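PDB 3O6N: APL1, which forms, as APL1C, a heterodimeric complex with the leucine-rich repeat protein LRIM1 that regulates complement-like immunity in the mosquito Anopheles gambiae. Local coordinates for residues K48-K53 / E72-N77. Numbering follows the deposited sequence.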
loop_
_atom_site.group_PDB
_atom_site.type_symbol
_atom_site.label_atom_id
_atom_site.label_comp_id
_atom_site.label_asym_id
_atom_site.label_seq_id
_atom_site.Cartn_x
_atom_site.Cartn_y
_atom_site.Cartn_z
ATOM N N LYS A 48 23.092 -4.056 -24.029
ATOM C CA LYS A 48 22.265 -4.800 -23.085
ATOM C C LYS A 48 21.289 -3.904 -22.328
ATOM O O LYS A 48 20.277 -4.377 -21.812
ATOM C CB LYS A 48 23.150 -5.556 -22.092
ATOM C CG LYS A 48 24.065 -6.588 -22.732
ATOM C CD LYS A 48 24.884 -7.314 -21.678
ATOM C CE LYS A 48 25.654 -8.479 -22.276
ATOM N NZ LYS A 48 26.354 -9.269 -21.225
ATOM N N ILE A 49 21.600 -2.614 -22.257
ATOM C CA ILE A 49 20.761 -1.664 -21.533
ATOM C C ILE A 49 20.237 -0.609 -22.497
ATOM O O ILE A 49 21.009 0.142 -23.090
ATOM C CB ILE A 49 21.534 -0.972 -20.392
ATOM C CG1 ILE A 49 22.546 -1.932 -19.758
ATOM C CG2 ILE A 49 20.571 -0.425 -19.351
ATOM C CD1 ILE A 49 21.930 -3.151 -19.122
ATOM N N VAL A 50 18.921 -0.559 -22.661
ATOM C CA VAL A 50 18.330 0.313 -23.666
ATOM C C VAL A 50 17.334 1.291 -23.069
ATOM O O VAL A 50 16.390 0.893 -22.388
ATOM C CB VAL A 50 17.622 -0.499 -24.767
ATOM C CG1 VAL A 50 16.844 0.428 -25.692
ATOM C CG2 VAL A 50 18.633 -1.324 -25.543
ATOM N N THR A 51 17.551 2.574 -23.328
ATOM C CA THR A 51 16.602 3.594 -22.915
ATOM C C THR A 51 16.441 4.655 -23.996
ATOM O O THR A 51 17.227 4.718 -24.939
ATOM C CB THR A 51 17.018 4.266 -21.590
ATOM O OG1 THR A 51 15.892 4.954 -21.040
ATOM C CG2 THR A 51 18.142 5.253 -21.827
ATOM N N PHE A 52 15.409 5.478 -23.851
ATOM C CA PHE A 52 15.104 6.515 -24.824
ATOM C C PHE A 52 15.082 7.880 -24.156
ATOM O O PHE A 52 14.702 8.004 -22.991
ATOM C CB PHE A 52 13.745 6.246 -25.468
ATOM C CG PHE A 52 13.725 5.034 -26.351
ATOM C CD1 PHE A 52 13.683 5.166 -27.729
ATOM C CD2 PHE A 52 13.765 3.762 -25.805
ATOM C CE1 PHE A 52 13.670 4.052 -28.546
ATOM C CE2 PHE A 52 13.754 2.644 -26.619
ATOM C CZ PHE A 52 13.707 2.790 -27.990
ATOM N N LYS A 53 15.496 8.903 -24.896
ATOM C CA LYS A 53 15.422 10.275 -24.408
ATOM C C LYS A 53 14.755 11.167 -25.447
ATOM O O LYS A 53 15.027 11.053 -26.640
ATOM C CB LYS A 53 16.815 10.804 -24.059
ATOM C CG LYS A 53 17.428 10.159 -22.827
ATOM C CD LYS A 53 16.533 10.349 -21.613
ATOM C CE LYS A 53 17.113 9.676 -20.381
ATOM N NZ LYS A 53 16.207 9.800 -19.203
ATOM N N GLU A 72 18.924 -6.778 -22.112
ATOM C CA GLU A 72 18.630 -7.377 -20.815
ATOM C C GLU A 72 17.706 -6.472 -20.011
ATOM O O GLU A 72 16.834 -6.948 -19.284
ATOM C CB GLU A 72 19.921 -7.645 -20.039
ATOM C CG GLU A 72 20.852 -8.631 -20.726
ATOM C CD GLU A 72 22.093 -8.933 -19.911
ATOM O OE1 GLU A 72 22.358 -8.200 -18.933
ATOM O OE2 GLU A 72 22.803 -9.904 -20.247
ATOM N N LEU A 73 17.905 -5.166 -20.154
ATOM C CA LEU A 73 17.054 -4.175 -19.509
ATOM C C LEU A 73 16.507 -3.209 -20.552
ATOM O O LEU A 73 17.261 -2.469 -21.183
ATOM C CB LEU A 73 17.835 -3.411 -18.438
ATOM C CG LEU A 73 17.044 -2.510 -17.483
ATOM C CD1 LEU A 73 17.874 -2.182 -16.252
ATOM C CD2 LEU A 73 16.566 -1.236 -18.170
ATOM N N LEU A 74 15.193 -3.223 -20.734
ATOM C CA LEU A 74 14.552 -2.353 -21.710
ATOM C C LEU A 74 13.658 -1.330 -21.011
ATOM O O LEU A 74 12.669 -1.684 -20.367
ATOM C CB LEU A 74 13.742 -3.175 -22.712
ATOM C CG LEU A 74 12.986 -2.410 -23.798
ATOM C CD1 LEU A 74 13.951 -1.636 -24.684
ATOM C CD2 LEU A 74 12.147 -3.362 -24.628
ATOM N N ASN A 75 14.019 -0.060 -21.140
ATOM C CA ASN A 75 13.260 1.014 -20.518
ATOM C C ASN A 75 12.396 1.752 -21.538
ATOM O O ASN A 75 12.886 2.594 -22.291
ATOM C CB ASN A 75 14.207 1.985 -19.811
ATOM C CG ASN A 75 13.472 3.002 -18.962
ATOM O OD1 ASN A 75 12.276 3.225 -19.141
ATOM N ND2 ASN A 75 14.189 3.628 -18.032
ATOM N N LEU A 76 11.109 1.422 -21.561
ATOM C CA LEU A 76 10.159 2.093 -22.439
ATOM C C LEU A 76 9.195 2.974 -21.641
ATOM O O LEU A 76 8.075 3.238 -22.077
ATOM C CB LEU A 76 9.380 1.071 -23.266
ATOM C CG LEU A 76 10.242 0.121 -24.106
ATOM C CD1 LEU A 76 9.406 -0.995 -24.707
ATOM C CD2 LEU A 76 10.984 0.890 -25.194
ATOM N N ASN A 77 9.638 3.421 -20.470
ATOM C CA ASN A 77 8.836 4.309 -19.635
ATOM C C ASN A 77 8.563 5.652 -20.305
ATOM O O ASN A 77 9.471 6.261 -20.873
ATOM C CB ASN A 77 9.528 4.552 -18.290
ATOM C CG ASN A 77 9.194 3.500 -17.260
ATOM O OD1 ASN A 77 8.630 2.454 -17.578
ATOM N ND2 ASN A 77 9.540 3.774 -16.009
HETATM O O HOH W 1 13.295 5.236 -21.840
#
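Strands 49-53 and 73-75 run parallel, their short axes 4.9 Å apart and 11° from aligned, with I49 paired to L73 and V50 to L74. K48 O takes two backbone donors, L73 N at 3.0 Å and E72 N in its carbonyl plane; the ladder continues with V50 N to L73 O and N75 N to V50 O (2.8 Å). Beyond T51 a water replaces the direct bond, accepting from F52 N and donating to N75 O (2.7 Å). At the other end the extended K48 and E72 side chains lie alongside each other; K48 CD packs on the E72 carboxylate, while K48 NZ makes a long salt bridge of 3.7 Å to E72 OE2. I49 and L73 share one sheet face, where I49 CG2 and CD1 both meet L73 CB. On the other face, V50 CG1, anti to the backbone N (chi1 172°), touches L74 CD1 at 3.7 Å. There F52 also reaches L76, its CE2 3.6 Å from L76 CD2, with N75 O at the ring edge; M57 touches both F52 and L76. T51 OG1 lies against N75 CB, and N75 OD1 accepts from N77 N in an Asx turn. Strands 21-24 and 97-99 flank the pair, continuing the parallel stacking of successive coils, with buried V50, L74, F52 and L76 lining the interior, as in the parallel sheet of a leucine-rich repeat solenoid.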